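DUF5012 domain-containing protein (Bacteroides thetaiotaomicron, PDB 5FQ8) is of unknown function but is probably a surface lipoprotein that joins an Ig-like domain to a BT_2262-like C-terminal domain. Local coordinates at residues Gln31-Pro36 against Arg83-Ala88; Pro36-Glu41 against Val51-Ser56; Gly55-Asn60 against Tyr65-Ala70. One frame throughout, in Å; residues are numbered along the deposited sequence.

Contact 1: Gln31-Pro36 against Arg83-Ala88; sequences QPFVEP and RTVYVA
Arg-83 reaches from the strand 78-87 to meet two neighbouring residues of the loop, Glu-35 and Pro-36, in two different ways. Pro-36 lies flat against its guanidinium: the ring carbon CG of Pro-36 sits 3.5 Å above the Arg-83 plane and over its centre, with CB on the NH2 side and CD on the NH1 side. A rigid, aliphatic proline suits this place, since it packs on the broad face while the N-H groups point outward in the plane. Glu-35 comes to the edge, where its OE2 lies 2.6 Å from Arg-83 NH1 in a salt bridge whose N-H...O angle of 129° marks the hydrogen bond as weak. The carboxylate is tilted 38° from the guanidinium plane, so the two groups do not form a coplanar pair. The arginine chain runs extended and then turns at chi3, which swings the head round to the loop. Its NE also bonds to the carbonyl O of Asp-22, while Glu-35 OE1 takes its strongest bond from the Tyr-69 hydroxyl and OE2 also receives the N-H of Gly-37.

Farther along the strand the contact is apolar. Phe-33 CE1 meets Val-85 CG2 at 3.6 Å, the methyl approaching the ring obliquely. With CG anti to the backbone N (chi1 166°), Phe-33 sends its ring toward the strand, where Leu-27 and Leu-67 also touch it; a beta-branched valine offers it a methyl close to the strand backbone.

A leucine in place of Arg-83 would probably leave the Glu-35 carboxylate without its opposite charge and the Asp-22 carbonyl without this donor. Charge pairing at one end and hydrocarbon packing at the other thus tie the loop to the strand, and the carboxylate and carbonyl partners probably offset the cost of burying the arginine.

Contact 2: Pro36-Glu41 against Val51-Ser56; sequences PGYYAE and VQIKGS
Tyr-38 and Val-51 reach past one another from their two segments, side by side, and the tyrosine ring carbon CE1 of Tyr-38 comes to 3.5 Å from Val-51 CB. The ring gets there through an uncommon first torsion: chi1 is 49°, which tucks CG between the backbone N and the carbonyl carbon and turns the ring across toward residues 51-53. Val-51 holds CG1 anti to its backbone N (chi1 176°), leaving CG2 beside that nitrogen, where it serves two neighbours. Val-51 CG2 lies 3.6 Å from Tyr-38 CE1. The same Val-51 CG2 is 3.7 Å from Ala-40 CB. A methyl is all that Ala-40 brings, which suits a buried place already approached by Leu-17 and Ile-47.

Ile-53 reaches the far end of the same ring. The extended chain of Ile-53 carries its CD1 to 4.0 Å from Tyr-38 OH, obliquely to the ring and more loosely than the valine contact. Tyr-69 meets the Tyr-38 ring as well, with the planes at about 55°.

Tyr-39, next along the strand, points away from residues 51-56, and its hydroxyl OH gives a hydrogen bond of 2.8 Å to Glu-41 OE2, on the anti side of the carboxylate.

No hydrogen bond joins the two segments, because strands 38-42 and 52-54 belong to different sheets. Tyr-38, Ala-40, Val-51 and Ile-53 meet in the layer between them, as expected of the face-to-face sheets of an Ig-like beta sandwich.

Contact 3: Gly55-Asn60 against Tyr65-Ala70; sequences GSVDVN and YNLVYA
Tyr-65 lays one face of its ring against the backbone of Val-57 and Asp-58. Asp-58 N stands 3.5 Å above the Tyr-65 ring plane and over its centre, while Val-57 CA makes a CH-pi contact 4.2 Å from the Tyr-65 centroid and 26° off the normal. With CG anti to the carbonyl carbon (chi1 -64°), the ring passes obliquely over the loop, and the hydroxyl arrives beside Asp-58 CB. The carboxylate of that aspartate stands steeply to the ring, at 63°. It does not pair with the phenol: Asp-58 OD2 bonds to Thr-61 OG1, and Tyr-65 OH to the carbonyl O of Thr-61.

Val-57 and Leu-67 cross at about a right angle, Val-57 CG2 touching Leu-67 CD1 at 3.7 Å; the same valine methyl also approaches Tyr-65 CB. Leu-67 CD2 packs against Gly-55 O, also at 3.7 Å. Glycine suits the place of Gly-55 because a beta carbon there would run into Asn-66 O, besides being jammed by the backbone angles.

A tyrosine near the start of a strand, bonded through its hydroxyl to the main chain four residues earlier, matches a tyrosine corner, a feature of Greek-key beta sandwiches. Tyrosine therefore does two jobs: its flat face shields the loop backbone, and its polar tip secures the turn leading into strand 63-72.

All three contacts belong to the Ig-like domain and succeed one another closely: contacts 1 and 3 have centres about 8 Å apart, contacts 2 and 3 about 11 Å, and contacts 1 and 2 about 14 Å. Pro-36 is common to contacts 1 and 2, Gly-55 and Ser-56 to contacts 2 and 3. Within one sheet, strand 63-72 lies between strands 78-87 and 52-54, bonded by Val-85 N to Tyr-65 O (2.8 Å) and by Val-68 N to Lys-54 O (2.8 Å). Tyr-69, on the strand of contact 3 though not part of its packing, links the other two: its hydroxyl meets Glu-35 of contact 1, and its ring touches Ile-53 of contact 2.

Contact 1: Gln31-Pro36 against Arg83-Ala88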
ATOM      1  N   GLN G  31      55.937 -49.880 -24.435  1.00 69.62           N
ATOM      2  CA  GLN G  31      55.649 -48.572 -24.987  1.00 71.28           C
ATOM      3  C   GLN G  31      55.831 -47.521 -23.901  1.00 67.54           C
ATOM      4  O   GLN G  31      55.235 -47.650 -22.828  1.00 70.52           O
ATOM      5  CB  GLN G  31      54.238 -48.530 -25.548  1.00 73.25           C
ATOM      6  CG  GLN G  31      54.122 -47.753 -26.851  1.00 72.90           C
ATOM      7  CD  GLN G  31      54.843 -48.418 -28.018  1.00 77.04           C
ATOM      8  OE1 GLN G  31      56.053 -48.651 -27.978  1.00 76.23           O
ATOM      9  NE2 GLN G  31      54.093 -48.721 -29.068  1.00 80.00           N
ATOM     10  N   PRO G  32      56.654 -46.495 -24.122  1.00 60.37           N
ATOM     11  CA  PRO G  32      56.940 -45.537 -23.054  1.00 52.76           C
ATOM     12  C   PRO G  32      55.701 -44.768 -22.645  1.00 51.36           C
ATOM     13  O   PRO G  32      54.783 -44.554 -23.436  1.00 51.85           O
ATOM     14  CB  PRO G  32      57.984 -44.610 -23.679  1.00 53.58           C
ATOM     15  CG  PRO G  32      58.603 -45.413 -24.746  1.00 60.64           C
ATOM     16  CD  PRO G  32      57.512 -46.272 -25.293  1.00 60.00           C
ATOM     17  N   PHE G  33      55.684 -44.356 -21.385  1.00 49.79           N
ATOM     18  CA  PHE G  33      54.602 -43.546 -20.846  1.00 52.39           C
ATOM     19  C   PHE G  33      55.027 -42.088 -20.810  1.00 53.39           C
ATOM     20  O   PHE G  33      55.970 -41.728 -20.099  1.00 47.57           O
ATOM     21  CB  PHE G  33      54.206 -43.998 -19.446  1.00 47.08           C
ATOM     22  CG  PHE G  33      53.346 -43.003 -18.728  1.00 45.63           C
ATOM     23  CD1 PHE G  33      52.007 -42.880 -19.032  1.00 45.50           C
ATOM     24  CD2 PHE G  33      53.881 -42.175 -17.756  1.00 49.76           C
ATOM     25  CE1 PHE G  33      51.220 -41.964 -18.374  1.00 44.31           C
ATOM     26  CE2 PHE G  33      53.091 -41.258 -17.099  1.00 43.39           C
ATOM     27  CZ  PHE G  33      51.761 -41.155 -17.409  1.00 43.22           C
ATOM     28  N   VAL G  34      54.312 -41.255 -21.553  1.00 51.24           N
ATOM     29  CA  VAL G  34      54.590 -39.833 -21.636  1.00 51.06           C
ATOM     30  C   VAL G  34      53.558 -39.096 -20.804  1.00 50.64           C
ATOM     31  O   VAL G  34      52.351 -39.272 -21.003  1.00 54.88           O
ATOM     32  CB  VAL G  34      54.562 -39.341 -23.090  1.00 54.36           C
ATOM     33  CG1 VAL G  34      54.976 -37.882 -23.149  1.00 49.94           C
ATOM     34  CG2 VAL G  34      55.464 -40.194 -23.948  1.00 57.09           C
ATOM     35  N   GLU G  35      54.029 -38.266 -19.888  1.00 55.14           N
ATOM     36  CA  GLU G  35      53.164 -37.504 -19.006  1.00 44.42           C
ATOM     37  C   GLU G  35      52.241 -36.598 -19.811  1.00 44.96           C
ATOM     38  O   GLU G  35      52.712 -35.659 -20.455  1.00 45.87           O
ATOM     39  CB  GLU G  35      54.014 -36.688 -18.030  1.00 43.75           C
ATOM     40  CG  GLU G  35      53.232 -35.727 -17.161  1.00 42.58           C
ATOM     41  CD  GLU G  35      52.140 -36.407 -16.380  1.00 41.45           C
ATOM     42  OE1 GLU G  35      52.410 -37.433 -15.736  1.00 41.08           O
ATOM     43  OE2 GLU G  35      51.003 -35.916 -16.411  1.00 41.12           O
ATOM     44  N   PRO G  36      50.932 -36.846 -19.801  1.00 44.66           N
ATOM     45  CA  PRO G  36      50.012 -35.990 -20.569  1.00 45.45           C
ATOM     46  C   PRO G  36      50.018 -34.532 -20.154  1.00 45.04           C
ATOM     47  O   PRO G  36      49.784 -33.664 -21.003  1.00 46.24           O
ATOM     48  CB  PRO G  36      48.649 -36.639 -20.311  1.00 45.07           C
ATOM     49  CG  PRO G  36      48.958 -38.040 -19.959  1.00 44.76           C
ATOM     50  CD  PRO G  36      50.238 -37.986 -19.194  1.00 43.96           C
ATOM     51  N   ARG G  83      45.378 -40.557 -12.020  1.00 44.67           N
ATOM     52  CA  ARG G  83      45.504 -41.052 -13.381  1.00 46.21           C
ATOM     53  C   ARG G  83      45.952 -42.502 -13.319  1.00 49.84           C
ATOM     54  O   ARG G  83      46.945 -42.817 -12.659  1.00 55.52           O
ATOM     55  CB  ARG G  83      46.490 -40.213 -14.187  1.00 43.82           C
ATOM     56  CG  ARG G  83      46.508 -40.537 -15.659  1.00 45.49           C
ATOM     57  CD  ARG G  83      47.489 -39.641 -16.348  1.00 49.33           C
ATOM     58  NE  ARG G  83      46.868 -38.407 -16.808  1.00 49.34           N
ATOM     59  CZ  ARG G  83      47.496 -37.239 -16.854  1.00 49.10           C
ATOM     60  NH1 ARG G  83      48.747 -37.147 -16.442  1.00 45.40           N
ATOM     61  NH2 ARG G  83      46.875 -36.168 -17.300  1.00 41.63           N
ATOM     62  N   THR G  84      45.220 -43.377 -14.006  1.00 49.15           N
ATOM     63  CA  THR G  84      45.454 -44.814 -13.976  1.00 48.59           C
ATOM     64  C   THR G  84      45.998 -45.288 -15.315  1.00 50.32           C
ATOM     65  O   THR G  84      45.383 -45.044 -16.355  1.00 59.55           O
ATOM     66  CB  THR G  84      44.162 -45.558 -13.662  1.00 48.46           C
ATOM     67  OG1 THR G  84      43.553 -44.985 -12.503  1.00 46.69           O
ATOM     68  CG2 THR G  84      44.463 -47.010 -13.404  1.00 54.24           C
ATOM     69  N   VAL G  85      47.131 -45.981 -15.288  1.00 48.15           N
ATOM     70  CA  VAL G  85      47.797 -46.444 -16.496  1.00 45.06           C
ATOM     71  C   VAL G  85      47.799 -47.961 -16.496  1.00 46.31           C
ATOM     72  O   VAL G  85      48.215 -48.578 -15.511  1.00 46.07           O
ATOM     73  CB  VAL G  85      49.231 -45.898 -16.594  1.00 44.70           C
ATOM     74  CG1 VAL G  85      49.943 -46.510 -17.765  1.00 46.18           C
ATOM     75  CG2 VAL G  85      49.201 -44.405 -16.733  1.00 43.82           C
ATOM     76  N   TYR G  86      47.344 -48.557 -17.599  1.00 47.85           N
ATOM     77  CA  TYR G  86      47.251 -50.001 -17.758  1.00 65.41           C
ATOM     78  C   TYR G  86      48.230 -50.490 -18.819  1.00 65.60           C
ATOM     79  O   TYR G  86      48.470 -49.819 -19.824  1.00 75.93           O
ATOM     80  CB  TYR G  86      45.836 -50.423 -18.152  1.00 50.52           C
ATOM     81  CG  TYR G  86      44.734 -49.952 -17.233  1.00 49.56           C
ATOM     82  CD1 TYR G  86      44.148 -48.706 -17.406  1.00 48.72           C
ATOM     83  CD2 TYR G  86      44.254 -50.766 -16.219  1.00 49.72           C
ATOM     84  CE1 TYR G  86      43.127 -48.276 -16.582  1.00 48.10           C
ATOM     85  CE2 TYR G  86      43.233 -50.345 -15.391  1.00 49.16           C
ATOM     86  CZ  TYR G  86      42.675 -49.098 -15.577  1.00 48.10           C
ATOM     87  OH  TYR G  86      41.661 -48.669 -14.759  1.00 47.50           O
ATOM     88  N   VAL G  87      48.775 -51.686 -18.603  1.00 77.60           N
ATOM     89  CA  VAL G  87      49.817 -52.247 -19.457  1.00 76.65           C
ATOM     90  C   VAL G  87      49.351 -53.588 -20.011  1.00 81.60           C
ATOM     91  O   VAL G  87      48.881 -54.446 -19.256  1.00 86.11           O
ATOM     92  CB  VAL G  87      51.139 -52.408 -18.687  1.00 71.91           C
ATOM     93  CG1 VAL G  87      52.256 -52.756 -19.637  1.00 71.41           C
ATOM     94  CG2 VAL G  87      51.465 -51.143 -17.956  1.00 68.82           C
ATOM     95  N   ALA G  88      49.516 -53.781 -21.322  1.00 76.10           N
ATOM     96  CA  ALA G  88      49.078 -55.002 -21.986  1.00 80.65           C
ATOM     97  C   ALA G  88      50.137 -56.096 -21.866  1.00 79.74           C
ATOM     98  O   ALA G  88      51.135 -55.955 -21.159  1.00 80.73           O
ATOM     99  CB  ALA G  88      48.738 -54.712 -23.440  1.00 77.35           C
TER

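Contact 2: Pro36-Glu41 against Val51-Ser56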
ATOM      1  N   PRO G  36      50.932 -36.846 -19.801  1.00 44.66           N
ATOM      2  CA  PRO G  36      50.012 -35.990 -20.569  1.00 45.45           C
ATOM      3  C   PRO G  36      50.018 -34.532 -20.154  1.00 45.04           C
ATOM      4  O   PRO G  36      49.784 -33.664 -21.003  1.00 46.24           O
ATOM      5  CB  PRO G  36      48.649 -36.639 -20.311  1.00 45.07           C
ATOM      6  CG  PRO G  36      48.958 -38.040 -19.959  1.00 44.76           C
ATOM      7  CD  PRO G  36      50.238 -37.986 -19.194  1.00 43.96           C
ATOM      8  N   GLY G  37      50.254 -34.230 -18.886  1.00 46.61           N
ATOM      9  CA  GLY G  37      50.394 -32.867 -18.418  1.00 45.14           C
ATOM     10  C   GLY G  37      49.357 -32.502 -17.369  1.00 44.61           C
ATOM     11  O   GLY G  37      48.376 -33.204 -17.140  1.00 46.85           O
ATOM     12  N   TYR G  38      49.598 -31.358 -16.745  1.00 41.72           N
ATOM     13  CA  TYR G  38      48.718 -30.843 -15.704  1.00 40.65           C
ATOM     14  C   TYR G  38      49.078 -29.387 -15.455  1.00 45.78           C
ATOM     15  O   TYR G  38      50.174 -28.936 -15.797  1.00 43.83           O
ATOM     16  CB  TYR G  38      48.836 -31.653 -14.414  1.00 39.23           C
ATOM     17  CG  TYR G  38      50.261 -31.861 -13.991  1.00 39.16           C
ATOM     18  CD1 TYR G  38      50.909 -30.936 -13.201  1.00 38.97           C
ATOM     19  CD2 TYR G  38      50.964 -32.980 -14.400  1.00 39.52           C
ATOM     20  CE1 TYR G  38      52.210 -31.118 -12.832  1.00 39.20           C
ATOM     21  CE2 TYR G  38      52.259 -33.170 -14.033  1.00 39.70           C
ATOM     22  CZ  TYR G  38      52.879 -32.239 -13.249  1.00 39.57           C
ATOM     23  OH  TYR G  38      54.184 -32.435 -12.880  1.00 40.02           O
ATOM     24  N   TYR G  39      48.142 -28.660 -14.850  1.00 40.50           N
ATOM     25  CA  TYR G  39      48.343 -27.256 -14.518  1.00 40.87           C
ATOM     26  C   TYR G  39      47.889 -26.987 -13.094  1.00 39.58           C
ATOM     27  O   TYR G  39      46.798 -27.402 -12.698  1.00 38.87           O
ATOM     28  CB  TYR G  39      47.582 -26.345 -15.487  1.00 42.26           C
ATOM     29  CG  TYR G  39      47.622 -24.895 -15.085  1.00 42.75           C
ATOM     30  CD1 TYR G  39      48.750 -24.129 -15.307  1.00 43.74           C
ATOM     31  CD2 TYR G  39      46.535 -24.298 -14.472  1.00 42.40           C
ATOM     32  CE1 TYR G  39      48.796 -22.808 -14.934  1.00 44.40           C
ATOM     33  CE2 TYR G  39      46.569 -22.979 -14.096  1.00 42.98           C
ATOM     34  CZ  TYR G  39      47.702 -22.238 -14.329  1.00 44.00           C
ATOM     35  OH  TYR G  39      47.739 -20.917 -13.956  1.00 44.79           O
ATOM     36  N   ALA G  40      48.715 -26.277 -12.335  1.00 40.72           N
ATOM     37  CA  ALA G  40      48.406 -25.959 -10.947  1.00 39.77           C
ATOM     38  C   ALA G  40      48.600 -24.471 -10.709  1.00 40.22           C
ATOM     39  O   ALA G  40      49.643 -23.911 -11.054  1.00 42.06           O
ATOM     40  CB  ALA G  40      49.273 -26.763  -9.976  1.00 37.65           C
ATOM     41  N   GLU G  41      47.605 -23.846 -10.096  1.00 38.93           N
ATOM     42  CA  GLU G  41      47.596 -22.415  -9.865  1.00 48.30           C
ATOM     43  C   GLU G  41      47.358 -22.137  -8.392  1.00 43.94           C
ATOM     44  O   GLU G  41      46.643 -22.878  -7.711  1.00 49.10           O
ATOM     45  CB  GLU G  41      46.504 -21.741 -10.695  1.00 46.98           C
ATOM     46  CG  GLU G  41      46.682 -20.263 -10.941  1.00 46.36           C
ATOM     47  CD  GLU G  41      45.522 -19.686 -11.710  1.00 46.42           C
ATOM     48  OE1 GLU G  41      44.417 -19.595 -11.138  1.00 42.83           O
ATOM     49  OE2 GLU G  41      45.710 -19.345 -12.895  1.00 50.88           O
ATOM     50  N   VAL G  51      53.764 -29.676  -8.189  1.00 38.80           N
ATOM     51  CA  VAL G  51      52.904 -30.838  -8.058  1.00 38.69           C
ATOM     52  C   VAL G  51      53.761 -32.044  -7.729  1.00 38.57           C
ATOM     53  O   VAL G  51      54.814 -32.259  -8.336  1.00 45.61           O
ATOM     54  CB  VAL G  51      52.100 -31.062  -9.348  1.00 40.53           C
ATOM     55  CG1 VAL G  51      51.270 -32.324  -9.250  1.00 38.91           C
ATOM     56  CG2 VAL G  51      51.213 -29.858  -9.654  1.00 41.41           C
ATOM     57  N   GLN G  52      53.330 -32.816  -6.749  1.00 38.10           N
ATOM     58  CA  GLN G  52      53.970 -34.077  -6.429  1.00 45.41           C
ATOM     59  C   GLN G  52      53.182 -35.203  -7.079  1.00 39.47           C
ATOM     60  O   GLN G  52      51.966 -35.104  -7.257  1.00 35.96           O
ATOM     61  CB  GLN G  52      54.052 -34.281  -4.911  1.00 54.39           C
ATOM     62  CG  GLN G  52      54.803 -33.176  -4.165  1.00 65.52           C
ATOM     63  CD  GLN G  52      54.610 -33.214  -2.649  1.00 68.52           C
ATOM     64  OE1 GLN G  52      54.084 -34.183  -2.097  1.00 69.80           O
ATOM     65  NE2 GLN G  52      55.039 -32.149  -1.972  1.00 67.09           N
ATOM     66  N   ILE G  53      53.888 -36.265  -7.463  1.00 37.34           N
ATOM     67  CA  ILE G  53      53.269 -37.432  -8.082  1.00 37.32           C
ATOM     68  C   ILE G  53      53.722 -38.682  -7.354  1.00 46.94           C
ATOM     69  O   ILE G  53      54.918 -38.990  -7.341  1.00 44.22           O
ATOM     70  CB  ILE G  53      53.614 -37.547  -9.570  1.00 38.02           C
ATOM     71  CG1 ILE G  53      53.308 -36.247 -10.288  1.00 37.92           C
ATOM     72  CG2 ILE G  53      52.807 -38.645 -10.193  1.00 38.08           C
ATOM     73  CD1 ILE G  53      53.787 -36.252 -11.701  1.00 39.87           C
ATOM     74  N   LYS G  54      52.773 -39.417  -6.780  1.00 44.97           N
ATOM     75  CA  LYS G  54      53.062 -40.680  -6.110  1.00 48.51           C
ATOM     76  C   LYS G  54      52.642 -41.842  -7.001  1.00 45.35           C
ATOM     77  O   LYS G  54      51.516 -41.871  -7.506  1.00 38.00           O
ATOM     78  CB  LYS G  54      52.361 -40.755  -4.751  1.00 52.96           C
ATOM     79  CG  LYS G  54      53.002 -39.858  -3.678  1.00 53.25           C
ATOM     80  CD  LYS G  54      52.133 -39.708  -2.424  1.00 50.37           C
ATOM     81  CE  LYS G  54      52.809 -38.829  -1.364  1.00 47.79           C
ATOM     82  NZ  LYS G  54      54.108 -39.398  -0.915  1.00 50.27           N
ATOM     83  N   GLY G  55      53.558 -42.778  -7.205  1.00 51.37           N
ATOM     84  CA  GLY G  55      53.348 -43.921  -8.069  1.00 40.28           C
ATOM     85  C   GLY G  55      54.367 -43.969  -9.188  1.00 43.65           C
ATOM     86  O   GLY G  55      55.088 -43.012  -9.456  1.00 41.96           O
ATOM     87  N   SER G  56      54.421 -45.126  -9.838  1.00 47.68           N
ATOM     88  CA  SER G  56      55.295 -45.298 -10.993  1.00 53.40           C
ATOM     89  C   SER G  56      54.667 -46.277 -11.965  1.00 53.02           C
ATOM     90  O   SER G  56      53.905 -47.163 -11.573  1.00 53.14           O
ATOM     91  CB  SER G  56      56.690 -45.802 -10.618  1.00 60.97           C
ATOM     92  OG  SER G  56      57.387 -46.235 -11.775  1.00 45.46           O
TER

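Contact 3: Gly55-Asn60 against Tyr65-Ala70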
ATOM      1  N   GLY G  55      53.558 -42.778  -7.205  1.00 51.37           N
ATOM      2  CA  GLY G  55      53.348 -43.921  -8.069  1.00 40.28           C
ATOM      3  C   GLY G  55      54.367 -43.969  -9.188  1.00 43.65           C
ATOM      4  O   GLY G  55      55.088 -43.012  -9.456  1.00 41.96           O
ATOM      5  N   SER G  56      54.421 -45.126  -9.838  1.00 47.68           N
ATOM      6  CA  SER G  56      55.295 -45.298 -10.993  1.00 53.40           C
ATOM      7  C   SER G  56      54.667 -46.277 -11.965  1.00 53.02           C
ATOM      8  O   SER G  56      53.905 -47.163 -11.573  1.00 53.14           O
ATOM      9  CB  SER G  56      56.690 -45.802 -10.618  1.00 60.97           C
ATOM     10  OG  SER G  56      57.387 -46.235 -11.775  1.00 45.46           O
ATOM     11  N   VAL G  57      55.003 -46.113 -13.235  1.00 55.47           N
ATOM     12  CA  VAL G  57      54.466 -46.931 -14.308  1.00 45.24           C
ATOM     13  C   VAL G  57      55.604 -47.781 -14.837  1.00 63.30           C
ATOM     14  O   VAL G  57      56.536 -47.266 -15.465  1.00 47.26           O
ATOM     15  CB  VAL G  57      53.852 -46.078 -15.421  1.00 59.00           C
ATOM     16  CG1 VAL G  57      53.378 -46.965 -16.538  1.00 53.18           C
ATOM     17  CG2 VAL G  57      52.710 -45.256 -14.880  1.00 43.65           C
ATOM     18  N   ASP G  58      55.531 -49.083 -14.587  1.00 54.84           N
ATOM     19  CA  ASP G  58      56.523 -50.028 -15.091  1.00 57.27           C
ATOM     20  C   ASP G  58      56.023 -50.535 -16.432  1.00 59.80           C
ATOM     21  O   ASP G  58      55.225 -51.467 -16.497  1.00 63.90           O
ATOM     22  CB  ASP G  58      56.738 -51.163 -14.100  1.00 55.37           C
ATOM     23  CG  ASP G  58      57.880 -52.054 -14.486  1.00 56.93           C
ATOM     24  OD1 ASP G  58      58.596 -51.724 -15.452  1.00 52.65           O
ATOM     25  OD2 ASP G  58      58.071 -53.077 -13.800  1.00 61.36           O
ATOM     26  N   VAL G  59      56.481 -49.907 -17.512  1.00 63.14           N
ATOM     27  CA  VAL G  59      55.966 -50.271 -18.821  1.00 66.11           C
ATOM     28  C   VAL G  59      56.408 -51.664 -19.234  1.00 69.20           C
ATOM     29  O   VAL G  59      55.794 -52.261 -20.123  1.00 70.18           O
ATOM     30  CB  VAL G  59      56.391 -49.231 -19.872  1.00 68.08           C
ATOM     31  CG1 VAL G  59      55.770 -47.894 -19.555  1.00 67.88           C
ATOM     32  CG2 VAL G  59      57.899 -49.113 -19.912  1.00 69.57           C
ATOM     33  N   ASN G  60      57.454 -52.203 -18.616  1.00 74.16           N
ATOM     34  CA  ASN G  60      57.967 -53.519 -18.966  1.00 74.59           C
ATOM     35  C   ASN G  60      57.386 -54.631 -18.104  1.00 75.22           C
ATOM     36  O   ASN G  60      57.887 -55.757 -18.152  1.00 79.01           O
ATOM     37  CB  ASN G  60      59.492 -53.536 -18.867  1.00 76.19           C
ATOM     38  CG  ASN G  60      60.155 -52.759 -19.981  1.00 77.30           C
ATOM     39  OD1 ASN G  60      60.727 -51.697 -19.752  1.00 79.84           O
ATOM     40  ND2 ASN G  60      60.088 -53.289 -21.197  1.00 79.72           N
ATOM     41  N   TYR G  65      48.796 -49.573 -12.887  1.00 61.39           N
ATOM     42  CA  TYR G  65      49.635 -48.604 -12.203  1.00 58.52           C
ATOM     43  C   TYR G  65      48.824 -47.345 -11.965  1.00 57.57           C
ATOM     44  O   TYR G  65      48.274 -46.772 -12.910  1.00 54.77           O
ATOM     45  CB  TYR G  65      50.889 -48.300 -13.019  1.00 53.19           C
ATOM     46  CG  TYR G  65      51.780 -49.493 -13.185  1.00 50.90           C
ATOM     47  CD1 TYR G  65      52.678 -49.856 -12.193  1.00 49.36           C
ATOM     48  CD2 TYR G  65      51.708 -50.277 -14.321  1.00 55.07           C
ATOM     49  CE1 TYR G  65      53.490 -50.953 -12.336  1.00 58.43           C
ATOM     50  CE2 TYR G  65      52.517 -51.381 -14.473  1.00 58.26           C
ATOM     51  CZ  TYR G  65      53.405 -51.713 -13.478  1.00 59.65           C
ATOM     52  OH  TYR G  65      54.209 -52.814 -13.629  1.00 61.71           O
ATOM     53  N   ASN G  66      48.746 -46.923 -10.704  1.00 62.83           N
ATOM     54  CA  ASN G  66      48.040 -45.709 -10.312  1.00 58.46           C
ATOM     55  C   ASN G  66      49.038 -44.613  -9.967  1.00 52.83           C
ATOM     56  O   ASN G  66      49.974 -44.841  -9.194  1.00 49.34           O
ATOM     57  CB  ASN G  66      47.132 -45.967  -9.113  1.00 51.92           C
ATOM     58  CG  ASN G  66      45.965 -46.847  -9.451  1.00 48.85           C
ATOM     59  OD1 ASN G  66      44.892 -46.363  -9.787  1.00 47.74           O
ATOM     60  ND2 ASN G  66      46.164 -48.153  -9.362  1.00 49.03           N
ATOM     61  N   LEU G  67      48.828 -43.427 -10.532  1.00 44.36           N
ATOM     62  CA  LEU G  67      49.625 -42.247 -10.234  1.00 38.42           C
ATOM     63  C   LEU G  67      48.730 -41.218  -9.572  1.00 37.90           C
ATOM     64  O   LEU G  67      47.624 -40.962 -10.049  1.00 37.32           O
ATOM     65  CB  LEU G  67      50.241 -41.667 -11.496  1.00 38.86           C
ATOM     66  CG  LEU G  67      51.098 -42.578 -12.362  1.00 40.03           C
ATOM     67  CD1 LEU G  67      50.865 -42.247 -13.815  1.00 43.49           C
ATOM     68  CD2 LEU G  67      52.548 -42.390 -12.022  1.00 40.28           C
ATOM     69  N   VAL G  68      49.198 -40.643  -8.472  1.00 38.77           N
ATOM     70  CA  VAL G  68      48.438 -39.645  -7.728  1.00 36.33           C
ATOM     71  C   VAL G  68      49.140 -38.304  -7.863  1.00 35.64           C
ATOM     72  O   VAL G  68      50.316 -38.170  -7.512  1.00 35.88           O
ATOM     73  CB  VAL G  68      48.270 -40.043  -6.257  1.00 38.64           C
ATOM     74  CG1 VAL G  68      47.641 -38.907  -5.481  1.00 37.83           C
ATOM     75  CG2 VAL G  68      47.399 -41.257  -6.167  1.00 36.12           C
ATOM     76  N   TYR G  69      48.420 -37.321  -8.385  1.00 38.44           N
ATOM     77  CA  TYR G  69      48.930 -35.973  -8.575  1.00 35.27           C
ATOM     78  C   TYR G  69      48.378 -35.074  -7.483  1.00 34.56           C
ATOM     79  O   TYR G  69      47.179 -35.111  -7.190  1.00 38.66           O
ATOM     80  CB  TYR G  69      48.522 -35.420  -9.939  1.00 35.75           C
ATOM     81  CG  TYR G  69      49.036 -36.167 -11.133  1.00 36.63           C
ATOM     82  CD1 TYR G  69      48.420 -37.325 -11.567  1.00 36.98           C
ATOM     83  CD2 TYR G  69      50.110 -35.690 -11.860  1.00 38.12           C
ATOM     84  CE1 TYR G  69      48.870 -37.995 -12.672  1.00 37.92           C
ATOM     85  CE2 TYR G  69      50.561 -36.356 -12.963  1.00 38.23           C
ATOM     86  CZ  TYR G  69      49.939 -37.507 -13.360  1.00 38.51           C
ATOM     87  OH  TYR G  69      50.398 -38.168 -14.460  1.00 39.57           O
ATOM     88  N   ALA G  70      49.238 -34.253  -6.896  1.00 37.80           N
ATOM     89  CA  ALA G  70      48.780 -33.381  -5.826  1.00 39.00           C
ATOM     90  C   ALA G  70      49.620 -32.117  -5.768  1.00 35.65           C
ATOM     91  O   ALA G  70      50.817 -32.124  -6.060  1.00 40.64           O
ATOM     92  CB  ALA G  70      48.818 -34.098  -4.475  1.00 41.44           C
TER